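Local structure of Lmo1499 protein (Listeria monocytogenes, 4IIW) at residues I67-Y71 with T93-V97; L172-L176 with V219-L223; D238-S244 with E306-E312; D253-D259 with T286-L292. The protein probably acts as an endolytic peptidoglycan transglycosylase that cuts nascent glycan strands and so ends their elongation. All coordinates share one frame; numbering follows the deposited sequence.

Contact 1: residues I67-Y71 with T93-V97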
loop_
_atom_site.group_PDB
_atom_site.type_symbol
_atom_site.label_atom_id
_atom_site.label_comp_id
_atom_site.label_asym_id
_atom_site.label_seq_id
_atom_site.Cartn_x
_atom_site.Cartn_y
_atom_site.Cartn_z
ATOM N N ILE B 67 2.227 -7.946 4.932
ATOM C CA ILE B 67 1.636 -6.663 5.228
ATOM C C ILE B 67 2.365 -6.009 6.423
ATOM O O ILE B 67 2.598 -4.794 6.448
ATOM C CB ILE B 67 0.142 -6.823 5.412
ATOM C CG1 ILE B 67 -0.475 -7.122 4.032
ATOM C CG2 ILE B 67 -0.444 -5.580 6.034
ATOM C CD1 ILE B 67 -1.924 -7.681 4.024
ATOM N N PHE B 68 2.786 -6.817 7.378
ATOM C CA PHE B 68 3.545 -6.289 8.492
ATOM C C PHE B 68 4.942 -5.820 8.028
ATOM O O PHE B 68 5.427 -4.798 8.475
ATOM C CB PHE B 68 3.654 -7.337 9.580
ATOM C CG PHE B 68 4.284 -6.840 10.833
ATOM C CD1 PHE B 68 5.647 -6.966 11.038
ATOM C CD2 PHE B 68 3.515 -6.258 11.815
ATOM C CE1 PHE B 68 6.239 -6.491 12.197
ATOM C CE2 PHE B 68 4.103 -5.788 12.979
ATOM C CZ PHE B 68 5.472 -5.914 13.168
ATOM N N SER B 69 5.593 -6.573 7.151
ATOM C CA SER B 69 6.892 -6.170 6.644
ATOM C C SER B 69 6.779 -4.845 5.915
ATOM O O SER B 69 7.672 -3.990 6.013
ATOM C CB SER B 69 7.472 -7.206 5.691
ATOM O OG SER B 69 7.831 -8.365 6.409
ATOM N N PHE B 70 5.683 -4.678 5.184
ATOM C CA PHE B 70 5.460 -3.450 4.449
ATOM C C PHE B 70 5.282 -2.288 5.417
ATOM O O PHE B 70 5.777 -1.209 5.180
ATOM C CB PHE B 70 4.226 -3.580 3.538
ATOM C CG PHE B 70 3.931 -2.336 2.751
ATOM C CD1 PHE B 70 4.588 -2.077 1.560
ATOM C CD2 PHE B 70 3.003 -1.416 3.206
ATOM C CE1 PHE B 70 4.326 -0.931 0.857
ATOM C CE2 PHE B 70 2.738 -0.268 2.495
ATOM C CZ PHE B 70 3.395 -0.027 1.328
ATOM N N TYR B 71 4.578 -2.513 6.519
ATOM C CA TYR B 71 4.365 -1.436 7.486
ATOM C C TYR B 71 5.698 -0.927 8.013
ATOM O O TYR B 71 5.961 0.299 8.061
ATOM C CB TYR B 71 3.504 -1.921 8.649
ATOM C CG TYR B 71 3.235 -0.860 9.668
ATOM C CD1 TYR B 71 4.198 -0.501 10.593
ATOM C CD2 TYR B 71 2.002 -0.229 9.728
ATOM C CE1 TYR B 71 3.954 0.473 11.533
ATOM C CE2 TYR B 71 1.742 0.746 10.664
ATOM C CZ TYR B 71 2.719 1.100 11.568
ATOM O OH TYR B 71 2.473 2.088 12.512
ATOM N N THR B 93 -0.975 -2.431 15.078
ATOM C CA THR B 93 0.364 -2.602 14.517
ATOM C C THR B 93 1.370 -1.599 15.069
ATOM O O THR B 93 2.536 -1.932 15.305
ATOM C CB THR B 93 0.334 -2.436 12.958
ATOM O OG1 THR B 93 -0.764 -3.172 12.423
ATOM C CG2 THR B 93 1.657 -2.888 12.295
ATOM N N ASP B 94 0.928 -0.360 15.250
ATOM C CA ASP B 94 1.806 0.692 15.770
ATOM C C ASP B 94 2.321 0.339 17.153
ATOM O O ASP B 94 3.488 0.569 17.449
ATOM C CB ASP B 94 1.083 2.036 15.851
ATOM C CG ASP B 94 2.010 3.162 16.257
ATOM O OD1 ASP B 94 3.107 3.273 15.643
ATOM O OD2 ASP B 94 1.644 3.944 17.179
ATOM N N GLN B 95 1.451 -0.189 18.008
ATOM C CA GLN B 95 1.868 -0.557 19.353
ATOM C C GLN B 95 2.863 -1.689 19.299
ATOM O O GLN B 95 3.848 -1.672 20.034
ATOM C CB GLN B 95 0.697 -0.993 20.218
ATOM C CG GLN B 95 -0.347 0.079 20.430
ATOM C CD GLN B 95 -1.500 -0.423 21.273
ATOM O OE1 GLN B 95 -2.661 -0.380 20.843
ATOM N NE2 GLN B 95 -1.184 -0.958 22.469
ATOM N N ILE B 96 2.626 -2.670 18.430
ATOM C CA ILE B 96 3.520 -3.810 18.371
ATOM C C ILE B 96 4.901 -3.305 18.077
ATOM O O ILE B 96 5.831 -3.505 18.850
ATOM C CB ILE B 96 3.131 -4.832 17.307
ATOM C CG1 ILE B 96 1.743 -5.414 17.594
ATOM C CG2 ILE B 96 4.138 -5.948 17.293
ATOM C CD1 ILE B 96 1.172 -6.276 16.463
ATOM N N VAL B 97 5.005 -2.592 16.966
ATOM C CA VAL B 97 6.264 -2.049 16.485
ATOM C C VAL B 97 6.916 -1.135 17.510
ATOM O O VAL B 97 8.114 -1.182 17.714
ATOM C CB VAL B 97 6.010 -1.336 15.148
ATOM C CG1 VAL B 97 7.231 -0.572 14.660
ATOM C CG2 VAL B 97 5.549 -2.373 14.130
#
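Phe68 and Tyr71, one turn apart on helix 65-75, present their rings to Thr93, Ile96 and Val97 in the first turn and a half of helix 93-102. The axes of the two short segments approach to 11.4 Å with a signed crossing angle of -69°, a spacing wide enough for aromatic side chains to fill the gap between the backbones.

The clearest directional contact is a CH-pi interaction. Thr93 CG2 sits over the centre of one face of the Tyr71 ring, 3.7 Å from its centroid and 12° off the normal. With chi1 at -179°, the Tyr71 ring points away from the backbone N and extends out from its helix alongside Thr93, the two side chains sliding past one another in opposite directions. Thr93 turns its methyl to the ring, while its OG1 hydrogen-bonds the Tyr74 carbonyl of a second subunit.

Apolar contacts surround this interaction. Phe68 CZ lies 3.7 Å from Val97 CG2, and Phe68 CE2 approaches Ile96 CG2 at 4.3 Å. Val97 CG2 also reaches Tyr71 CE1 at 4.2 Å, so a single methyl touches both aromatic rings.

Beyond this pair of helices, Phe68 packs on Ser53 and Leu56 of helix 49-58, so that three helices meet around its ring. Helix 93-102 follows strand 83-87, which pairs antiparallel with strand 39-43.

Contact 2: residues L172-L176 with V219-L223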
loop_
_atom_site.group_PDB
_atom_site.type_symbol
_atom_site.label_atom_id
_atom_site.label_comp_id
_atom_site.label_asym_id
_atom_site.label_seq_id
_atom_site.Cartn_x
_atom_site.Cartn_y
_atom_site.Cartn_z
ATOM N N LEU B 172 34.157 -15.813 42.457
ATOM C CA LEU B 172 32.882 -16.293 43.020
ATOM C C LEU B 172 32.172 -17.332 42.157
ATOM O O LEU B 172 31.021 -17.711 42.429
ATOM C CB LEU B 172 31.953 -15.106 43.327
ATOM C CG LEU B 172 32.516 -14.093 44.344
ATOM C CD1 LEU B 172 31.638 -12.858 44.433
ATOM C CD2 LEU B 172 32.664 -14.703 45.726
ATOM N N GLU B 173 32.842 -17.819 41.125
ATOM C CA GLU B 173 32.229 -18.836 40.277
ATOM C C GLU B 173 31.843 -19.979 41.199
ATOM O O GLU B 173 32.665 -20.468 41.954
ATOM C CB GLU B 173 33.203 -19.310 39.196
ATOM C CG GLU B 173 32.550 -20.145 38.125
ATOM C CD GLU B 173 31.695 -19.322 37.160
ATOM O OE1 GLU B 173 32.258 -18.540 36.355
ATOM O OE2 GLU B 173 30.459 -19.486 37.180
ATOM N N GLY B 174 30.579 -20.353 41.185
ATOM C CA GLY B 174 30.067 -21.453 42.010
ATOM C C GLY B 174 29.489 -21.065 43.359
ATOM O O GLY B 174 28.826 -21.873 44.014
ATOM N N TYR B 175 29.714 -19.821 43.774
ATOM C CA TYR B 175 29.258 -19.349 45.090
ATOM C C TYR B 175 27.908 -18.615 45.118
ATOM O O TYR B 175 27.440 -18.220 46.169
ATOM C CB TYR B 175 30.350 -18.507 45.726
ATOM C CG TYR B 175 31.541 -19.313 46.155
ATOM C CD1 TYR B 175 32.562 -19.632 45.261
ATOM C CD2 TYR B 175 31.661 -19.753 47.460
ATOM C CE1 TYR B 175 33.672 -20.373 45.673
ATOM C CE2 TYR B 175 32.766 -20.495 47.877
ATOM C CZ TYR B 175 33.769 -20.797 46.988
ATOM O OH TYR B 175 34.858 -21.533 47.436
ATOM N N LEU B 176 27.279 -18.457 43.964
ATOM C CA LEU B 176 25.943 -17.847 43.879
ATOM C C LEU B 176 24.922 -18.990 43.745
ATOM O O LEU B 176 24.790 -19.602 42.693
ATOM C CB LEU B 176 25.882 -16.878 42.702
ATOM C CG LEU B 176 26.665 -15.569 42.897
ATOM C CD1 LEU B 176 28.069 -15.793 43.361
ATOM C CD2 LEU B 176 26.639 -14.763 41.610
ATOM N N VAL B 219 35.303 -26.015 51.531
ATOM C CA VAL B 219 34.082 -25.659 50.822
ATOM C C VAL B 219 34.427 -25.500 49.339
ATOM O O VAL B 219 33.657 -25.895 48.456
ATOM C CB VAL B 219 33.438 -24.359 51.358
ATOM C CG1 VAL B 219 32.292 -23.931 50.458
ATOM C CG2 VAL B 219 32.945 -24.534 52.828
ATOM N N HIS B 220 35.614 -24.973 49.060
ATOM C CA HIS B 220 36.012 -24.726 47.681
ATOM C C HIS B 220 36.176 -26.002 46.855
ATOM O O HIS B 220 35.697 -26.064 45.719
ATOM C CB HIS B 220 37.275 -23.875 47.640
ATOM C CG HIS B 220 37.584 -23.321 46.285
ATOM N ND1 HIS B 220 36.795 -22.363 45.678
ATOM C CD2 HIS B 220 38.613 -23.558 45.437
ATOM C CE1 HIS B 220 37.317 -22.047 44.507
ATOM N NE2 HIS B 220 38.429 -22.746 44.343
ATOM N N LYS B 221 36.852 -27.017 47.391
ATOM C CA LYS B 221 36.972 -28.287 46.632
ATOM C C LYS B 221 35.604 -28.957 46.536
ATOM O O LYS B 221 35.265 -29.548 45.529
ATOM C CB LYS B 221 38.052 -29.229 47.206
ATOM C CG LYS B 221 39.465 -28.688 46.947
ATOM C CD LYS B 221 40.567 -29.630 47.359
ATOM C CE LYS B 221 41.925 -29.062 46.931
ATOM N NZ LYS B 221 43.094 -29.866 47.425
ATOM N N PHE B 222 34.813 -28.818 47.583
ATOM C CA PHE B 222 33.452 -29.339 47.602
ATOM C C PHE B 222 32.625 -28.798 46.452
ATOM O O PHE B 222 32.016 -29.554 45.714
ATOM C CB PHE B 222 32.787 -28.967 48.930
ATOM C CG PHE B 222 31.311 -29.246 48.986
ATOM C CD1 PHE B 222 30.817 -30.509 48.712
ATOM C CD2 PHE B 222 30.426 -28.260 49.413
ATOM C CE1 PHE B 222 29.460 -30.779 48.805
ATOM C CE2 PHE B 222 29.075 -28.518 49.519
ATOM C CZ PHE B 222 28.586 -29.785 49.210
ATOM N N LEU B 223 32.612 -27.485 46.300
ATOM C CA LEU B 223 31.836 -26.873 45.232
ATOM C C LEU B 223 32.443 -27.141 43.869
ATOM O O LEU B 223 31.726 -27.137 42.866
ATOM C CB LEU B 223 31.655 -25.368 45.471
ATOM C CG LEU B 223 30.861 -25.054 46.745
ATOM C CD1 LEU B 223 30.843 -23.559 47.006
ATOM C CD2 LEU B 223 29.458 -25.605 46.617
#
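Tyr175 closes a type II beta turn, Leu172 to Tyr175, and extends its side chain onto the first turn of helix 219-232, where it meets Val219, His220 and Leu223. The turn is secured by the backbone bond from Tyr175 N to Leu172 O (2.8 Å). Gly174 occupies its third position with a phi of 93°, as expected for this turn type, and its CA lies 6.5 Å from that of Leu223.

Apolar contact comes from two helix residues. Leu223 CD1 stands over one face of the Tyr175 ring, offset toward the rim, 4.0 Å from the centroid and 20° off the normal, a CH-pi arrangement. Val219 CG1 adds a looser contact, 4.3 Å from Tyr175 CE2.

The polar contact joins two aromatic rims. The Tyr175 and His220 rings lie nearly coplanar, with planes 14° apart and neither over the other's face. His220 is gripped at both nitrogens, since NE2 hydrogen-bonds Pro294 O; this should fix the rotation of the imidazole and tie the loop around Pro294 to the same helix start. At its other nitrogen, His220 ND1 meets Tyr175 OH at 2.7 Å in a hydrogen bond.

Contact 3: residues D238-S244 with E306-E312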
loop_
_atom_site.group_PDB
_atom_site.type_symbol
_atom_site.label_atom_id
_atom_site.label_comp_id
_atom_site.label_asym_id
_atom_site.label_seq_id
_atom_site.Cartn_x
_atom_site.Cartn_y
_atom_site.Cartn_z
ATOM N N ASP B 238 22.471 -41.096 37.527
ATOM C CA ASP B 238 22.925 -41.344 38.882
ATOM C C ASP B 238 24.243 -40.586 39.081
ATOM O O ASP B 238 25.313 -41.014 38.648
ATOM C CB ASP B 238 23.090 -42.847 39.137
ATOM C CG ASP B 238 23.524 -43.163 40.568
ATOM O OD1 ASP B 238 23.719 -44.364 40.879
ATOM O OD2 ASP B 238 23.679 -42.220 41.378
ATOM N N ARG B 239 24.127 -39.443 39.741
ATOM C CA ARG B 239 25.243 -38.565 40.006
ATOM C C ARG B 239 26.250 -39.138 40.993
ATOM O O ARG B 239 27.407 -38.765 40.977
ATOM C CB ARG B 239 24.701 -37.240 40.518
ATOM C CG ARG B 239 23.948 -36.425 39.450
ATOM C CD ARG B 239 23.236 -35.237 40.080
ATOM N NE ARG B 239 23.122 -34.071 39.198
ATOM C CZ ARG B 239 22.043 -33.710 38.503
ATOM N NH1 ARG B 239 20.908 -34.418 38.547
ATOM N NH2 ARG B 239 22.109 -32.609 37.757
ATOM N N LYS B 240 25.817 -40.040 41.855
ATOM C CA LYS B 240 26.739 -40.653 42.798
ATOM C C LYS B 240 27.738 -41.597 42.101
ATOM O O LYS B 240 28.794 -41.884 42.660
ATOM C CB LYS B 240 25.984 -41.374 43.911
ATOM C CG LYS B 240 25.248 -40.433 44.814
ATOM C CD LYS B 240 24.489 -41.156 45.910
ATOM C CE LYS B 240 23.677 -40.168 46.740
ATOM N NZ LYS B 240 22.789 -40.860 47.725
HETATM N N MSE B 241 27.388 -42.096 40.911
HETATM C CA MSE B 241 28.299 -42.927 40.122
HETATM C C MSE B 241 29.243 -42.010 39.379
HETATM O O MSE B 241 30.437 -42.274 39.297
HETATM C CB MSE B 241 27.568 -43.821 39.112
HETATM C CG MSE B 241 27.046 -45.138 39.658
HETATM SE SE MSE B 241 28.485 -46.299 40.259
HETATM C CE MSE B 241 27.366 -47.840 40.715
ATOM N N ILE B 242 28.714 -40.931 38.826
ATOM C CA ILE B 242 29.566 -39.969 38.158
ATOM C C ILE B 242 30.630 -39.506 39.144
ATOM O O ILE B 242 31.817 -39.448 38.815
ATOM C CB ILE B 242 28.782 -38.764 37.659
ATOM C CG1 ILE B 242 27.866 -39.182 36.509
ATOM C CG2 ILE B 242 29.730 -37.663 37.183
ATOM C CD1 ILE B 242 26.898 -38.067 36.050
ATOM N N ALA B 243 30.207 -39.197 40.362
ATOM C CA ALA B 243 31.153 -38.764 41.374
ATOM C C ALA B 243 32.210 -39.838 41.651
ATOM O O ALA B 243 33.394 -39.522 41.767
ATOM C CB ALA B 243 30.438 -38.374 42.652
ATOM N N SER B 244 31.810 -41.105 41.723
ATOM C CA SER B 244 32.773 -42.159 42.029
ATOM C C SER B 244 33.832 -42.278 40.953
ATOM O O SER B 244 34.988 -42.545 41.258
ATOM C CB SER B 244 32.101 -43.504 42.229
ATOM O OG SER B 244 31.630 -44.019 41.010
ATOM N N GLU B 306 25.228 -33.719 47.197
ATOM C CA GLU B 306 25.218 -35.033 47.856
ATOM C C GLU B 306 26.185 -35.991 47.192
ATOM O O GLU B 306 26.880 -36.740 47.867
ATOM C CB GLU B 306 23.841 -35.710 47.835
ATOM C CG GLU B 306 23.097 -35.775 49.165
ATOM C CD GLU B 306 22.095 -36.942 49.187
ATOM O OE1 GLU B 306 21.705 -37.397 50.290
ATOM O OE2 GLU B 306 21.724 -37.435 48.093
ATOM N N ALA B 307 26.198 -35.988 45.867
ATOM C CA ALA B 307 27.081 -36.860 45.117
ATOM C C ALA B 307 28.547 -36.605 45.468
ATOM O O ALA B 307 29.332 -37.542 45.599
ATOM C CB ALA B 307 26.854 -36.690 43.627
ATOM N N ALA B 308 28.899 -35.340 45.648
ATOM C CA ALA B 308 30.275 -34.972 45.943
ATOM C C ALA B 308 30.709 -35.497 47.299
ATOM O O ALA B 308 31.815 -35.976 47.438
ATOM C CB ALA B 308 30.460 -33.427 45.877
ATOM N N LEU B 309 29.837 -35.394 48.294
ATOM C CA LEU B 309 30.150 -35.855 49.645
ATOM C C LEU B 309 29.888 -37.333 49.888
ATOM O O LEU B 309 30.544 -37.943 50.728
ATOM C CB LEU B 309 29.350 -35.060 50.679
ATOM C CG LEU B 309 29.763 -33.613 50.887
ATOM C CD1 LEU B 309 28.907 -33.008 51.979
ATOM C CD2 LEU B 309 31.249 -33.532 51.254
ATOM N N TYR B 310 28.926 -37.898 49.166
ATOM C CA TYR B 310 28.537 -39.292 49.351
ATOM C C TYR B 310 28.525 -40.060 48.048
ATOM O O TYR B 310 27.482 -40.480 47.579
ATOM C CB TYR B 310 27.146 -39.358 49.969
ATOM C CG TYR B 310 27.025 -38.675 51.305
ATOM C CD1 TYR B 310 26.528 -37.383 51.402
ATOM C CD2 TYR B 310 27.398 -39.330 52.476
ATOM C CE1 TYR B 310 26.400 -36.756 52.628
ATOM C CE2 TYR B 310 27.280 -38.711 53.706
ATOM C CZ TYR B 310 26.781 -37.425 53.773
ATOM O OH TYR B 310 26.661 -36.809 54.986
ATOM N N PRO B 311 29.694 -40.263 47.458
ATOM C CA PRO B 311 29.734 -41.009 46.208
ATOM C C PRO B 311 29.568 -42.498 46.443
ATOM O O PRO B 311 29.608 -42.941 47.590
ATOM C CB PRO B 311 31.137 -40.709 45.666
ATOM C CG PRO B 311 31.942 -40.382 46.860
ATOM C CD PRO B 311 31.023 -39.797 47.881
ATOM N N GLU B 312 29.371 -43.258 45.368
ATOM C CA GLU B 312 29.263 -44.696 45.488
ATOM C C GLU B 312 30.648 -45.335 45.385
ATOM O O GLU B 312 31.523 -44.846 44.673
ATOM C CB GLU B 312 28.325 -45.271 44.431
ATOM C CG GLU B 312 26.891 -44.786 44.566
ATOM C CD GLU B 312 25.900 -45.619 43.772
ATOM O OE1 GLU B 312 26.274 -46.727 43.328
ATOM O OE2 GLU B 312 24.740 -45.174 43.605
#
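The start of helix 239-251 lies against the end of helix 302-309, with Lys240 and Ala307 CA atoms 4.5 Å apart, and the chain leaving the second helix bonds back to the first through Glu312 N and Lys240 O (3.1 Å, 170° at the hydrogen). This is a helix N-terminus packed on a helix C-terminus. Asp238 is the N-cap of the first helix, its OD2 accepting from Lys240 N, while Tyr310 is the residue at which the second departs from helical angles. Lys240 O takes a second bond, from Ser244 N, and the two donors reach it from opposite faces of the carbonyl plane.

Small side chains make the close approach possible. Ala307 CB rests against the backbone of Arg239, and Ala243 CB is 4.1 Å from Ala307 CB and 3.9 Å from Pro311 CB. Around this apolar centre run the longer chains. Lys240, extended beyond CG, passes the carbonyl of Tyr310 and directs its ammonium to Glu306, where NZ and OE2 form a long salt bridge of 3.6 Å. Its CB meanwhile packs on Glu312 CG at 3.6 Å.

Arg239 runs away from the contact toward helix 219-232, touching Ile229, and its side chain comes within about 8 Å of that of Glu232, the predicted catalytic residue. Elsewhere at the rim, the carboxylates of Asp238 and Glu312 approach from opposite directions, their planes 56° apart: Asp238 OD1 and Glu312 OE2, both acceptors and not hydrogen-bonded to each other, lie 3.0 Å apart.

Contact 4: residues D253-D259 with T286-L292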
loop_
_atom_site.group_PDB
_atom_site.type_symbol
_atom_site.label_atom_id
_atom_site.label_comp_id
_atom_site.label_asym_id
_atom_site.label_seq_id
_atom_site.Cartn_x
_atom_site.Cartn_y
_atom_site.Cartn_z
ATOM N N ASP B 253 45.564 -40.981 39.861
ATOM C CA ASP B 253 46.320 -39.955 39.113
ATOM C C ASP B 253 45.946 -39.864 37.628
ATOM O O ASP B 253 46.762 -39.482 36.789
ATOM C CB ASP B 253 47.838 -40.130 39.244
ATOM C CG ASP B 253 48.625 -38.956 38.613
ATOM O OD1 ASP B 253 48.236 -37.778 38.846
ATOM O OD2 ASP B 253 49.624 -39.212 37.889
HETATM N N MSE B 254 44.714 -40.214 37.303
HETATM C CA MSE B 254 44.245 -40.102 35.939
HETATM C C MSE B 254 43.564 -38.744 35.837
HETATM O O MSE B 254 42.812 -38.366 36.738
HETATM C CB MSE B 254 43.249 -41.210 35.624
HETATM C CG MSE B 254 43.809 -42.614 35.720
HETATM SE SE MSE B 254 42.409 -43.941 35.427
HETATM C CE MSE B 254 41.654 -43.214 33.752
ATOM N N ARG B 255 43.833 -38.001 34.763
ATOM C CA ARG B 255 43.199 -36.690 34.572
ATOM C C ARG B 255 41.691 -36.878 34.434
ATOM O O ARG B 255 41.245 -37.919 33.954
ATOM C CB ARG B 255 43.772 -35.990 33.351
ATOM C CG ARG B 255 45.248 -35.719 33.488
ATOM C CD ARG B 255 45.820 -35.078 32.274
ATOM N NE ARG B 255 47.256 -34.948 32.431
ATOM C CZ ARG B 255 48.081 -34.503 31.491
ATOM N NH1 ARG B 255 47.613 -34.137 30.303
ATOM N NH2 ARG B 255 49.381 -34.430 31.738
ATOM N N LEU B 256 40.906 -35.889 34.863
ATOM C CA LEU B 256 39.436 -36.010 34.823
ATOM C C LEU B 256 38.853 -35.968 33.406
ATOM O O LEU B 256 37.810 -36.566 33.156
ATOM C CB LEU B 256 38.782 -34.956 35.710
ATOM C CG LEU B 256 39.245 -34.961 37.173
ATOM C CD1 LEU B 256 38.497 -33.897 37.961
ATOM C CD2 LEU B 256 39.090 -36.338 37.826
ATOM N N GLN B 257 39.524 -35.264 32.489
ATOM C CA GLN B 257 39.097 -35.181 31.078
ATOM C C GLN B 257 37.591 -34.941 30.911
ATOM O O GLN B 257 36.923 -35.654 30.159
ATOM C CB GLN B 257 39.514 -36.457 30.325
ATOM C CG GLN B 257 41.037 -36.635 30.182
ATOM C CD GLN B 257 41.441 -37.963 29.558
ATOM O OE1 GLN B 257 40.682 -38.929 29.575
ATOM N NE2 GLN B 257 42.659 -38.021 29.025
ATOM N N THR B 258 37.070 -33.931 31.605
ATOM C CA THR B 258 35.654 -33.606 31.536
ATOM C C THR B 258 35.464 -32.359 30.650
ATOM O O THR B 258 36.012 -31.289 30.944
ATOM C CB THR B 258 35.044 -33.437 32.965
ATOM O OG1 THR B 258 33.625 -33.256 32.878
ATOM C CG2 THR B 258 35.658 -32.278 33.706
ATOM N N ASP B 259 34.692 -32.525 29.563
ATOM C CA ASP B 259 34.444 -31.467 28.552
ATOM C C ASP B 259 33.960 -30.145 29.096
ATOM O O ASP B 259 34.464 -29.095 28.700
ATOM C CB ASP B 259 33.441 -31.934 27.474
ATOM C CG ASP B 259 34.023 -32.973 26.534
ATOM O OD1 ASP B 259 35.168 -33.424 26.764
ATOM O OD2 ASP B 259 33.330 -33.346 25.563
ATOM N N THR B 286 40.962 -29.941 32.102
ATOM C CA THR B 286 41.216 -31.227 32.755
ATOM C C THR B 286 41.725 -32.315 31.814
ATOM O O THR B 286 41.915 -33.453 32.232
ATOM C CB THR B 286 39.996 -31.724 33.519
ATOM O OG1 THR B 286 38.872 -31.809 32.628
ATOM C CG2 THR B 286 39.682 -30.764 34.677
ATOM N N TYR B 287 41.918 -31.972 30.544
ATOM C CA TYR B 287 42.552 -32.876 29.596
ATOM C C TYR B 287 44.068 -32.687 29.667
ATOM O O TYR B 287 44.822 -33.611 29.367
ATOM C CB TYR B 287 42.068 -32.619 28.173
ATOM C CG TYR B 287 40.746 -33.265 27.854
ATOM C CD1 TYR B 287 39.551 -32.688 28.260
ATOM C CD2 TYR B 287 40.693 -34.456 27.133
ATOM C CE1 TYR B 287 38.340 -33.282 27.968
ATOM C CE2 TYR B 287 39.486 -35.055 26.829
ATOM C CZ TYR B 287 38.311 -34.465 27.252
ATOM O OH TYR B 287 37.105 -35.062 26.960
ATOM N N LYS B 288 44.501 -31.490 30.073
ATOM C CA LYS B 288 45.931 -31.154 30.172
ATOM C C LYS B 288 46.502 -31.041 31.585
ATOM O O LYS B 288 47.683 -30.854 31.744
ATOM C CB LYS B 288 46.224 -29.850 29.420
ATOM C CG LYS B 288 46.260 -30.025 27.905
ATOM C CD LYS B 288 46.959 -28.853 27.215
ATOM C CE LYS B 288 47.195 -29.135 25.724
ATOM N NZ LYS B 288 48.098 -30.296 25.453
ATOM N N ASN B 289 45.669 -31.157 32.604
ATOM C CA ASN B 289 46.126 -31.017 33.987
ATOM C C ASN B 289 45.511 -32.064 34.862
ATOM O O ASN B 289 44.334 -32.392 34.688
ATOM C CB ASN B 289 45.683 -29.663 34.530
ATOM C CG ASN B 289 46.313 -28.510 33.800
ATOM O OD1 ASN B 289 47.497 -28.266 33.935
ATOM N ND2 ASN B 289 45.516 -27.776 33.051
ATOM N N ASN B 290 46.283 -32.595 35.804
ATOM C CA ASN B 290 45.728 -33.546 36.751
ATOM C C ASN B 290 44.997 -32.798 37.865
ATOM O O ASN B 290 45.147 -31.581 38.011
ATOM C CB ASN B 290 46.806 -34.446 37.329
ATOM C CG ASN B 290 47.389 -35.395 36.292
ATOM O OD1 ASN B 290 48.312 -35.046 35.545
ATOM N ND2 ASN B 290 46.872 -36.618 36.268
ATOM N N GLY B 291 44.183 -33.514 38.635
ATOM C CA GLY B 291 43.454 -32.911 39.752
ATOM C C GLY B 291 42.170 -32.228 39.328
ATOM O O GLY B 291 41.718 -32.358 38.192
ATOM N N LEU B 292 41.544 -31.542 40.272
ATOM C CA LEU B 292 40.354 -30.774 39.983
ATOM C C LEU B 292 40.818 -29.451 39.408
ATOM O O LEU B 292 41.979 -29.074 39.582
ATOM C CB LEU B 292 39.570 -30.493 41.266
ATOM C CG LEU B 292 38.807 -31.632 41.925
ATOM C CD1 LEU B 292 38.185 -31.147 43.233
ATOM C CD2 LEU B 292 37.742 -32.153 40.981
HETATM O O HOH W 1 42.248 -33.352 35.770
HETATM O O HOH W 2 44.407 -35.975 28.920
#
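Two loops meet beside the predicted catalytic residue Glu232: loop 253-259, which begins at the C-prime residue, Asp253, of the Schellman motif that ends helix 239-251, and loop 286-292, which precedes helix 302-309. Thr258 connects the first loop to that residue, its OG1 hydrogen-bonded to Glu232 OE2.

Thr286 holds the backbone of the facing loop at two successive N-H groups. Its carbonyl O accepts from Gln257 N (3.0 Å), and its OG1 accepts from Thr258 N (3.0 Å). Thr286 OG1 sits between backbone N and carbonyl carbon (chi1 56°), within reach also of Thr261 OG1, with which it hydrogen-bonds.

Gln257 CB lies over the Tyr287 ring, 3.8 Å from its centroid, while Tyr287 OH donates to Asp259 OD1, which it meets nearly along the C-O axis. Arg255, extended from CG to NE, lays one guanidinium face by the Lys288 carbonyl. In the guanidinium plane NH1 donates to Tyr287 O (3.0 Å) and NE to Asn290 OD1 (3.3 Å), the latter met from above its amide plane.

One water joins Leu256 N to Asn289 O and Gly291 O; another links Gln257 NE2 to Tyr287 O. Leu256 CD1 packs on Leu292 CD2 at 3.6 Å, both leucines also touching Ile228.

The Thr286 hydroxyl thus holds Thr258 by its backbone N-H, consistent with a second shell that positions the Thr258 hydroxyl for Glu232.

Overall arrangement
Contact 1 stands apart: its centre is about 48 to 54 Å from the centres of the other three and on the opposite side of the chain's centre, among the N-terminal helices where neighbouring subunits also pack. Contacts 2, 3 and 4 cluster with centres about 17 to 18 Å apart around helix 219-232, which carries the predicted catalytic Glu232 at its end. Contact 2 uses the start of that helix and touches contact 3 through Phe222 and Leu309, and contact 4 through Lys221 and Leu292. Contacts 1, 2 and 3 follow in series, whereas contact 4 is nested within the loop closed by contact 3. Contacts 3 and 4 thus bring sequence-distant segments near Glu232, while contact 2 anchors the far end of its helix.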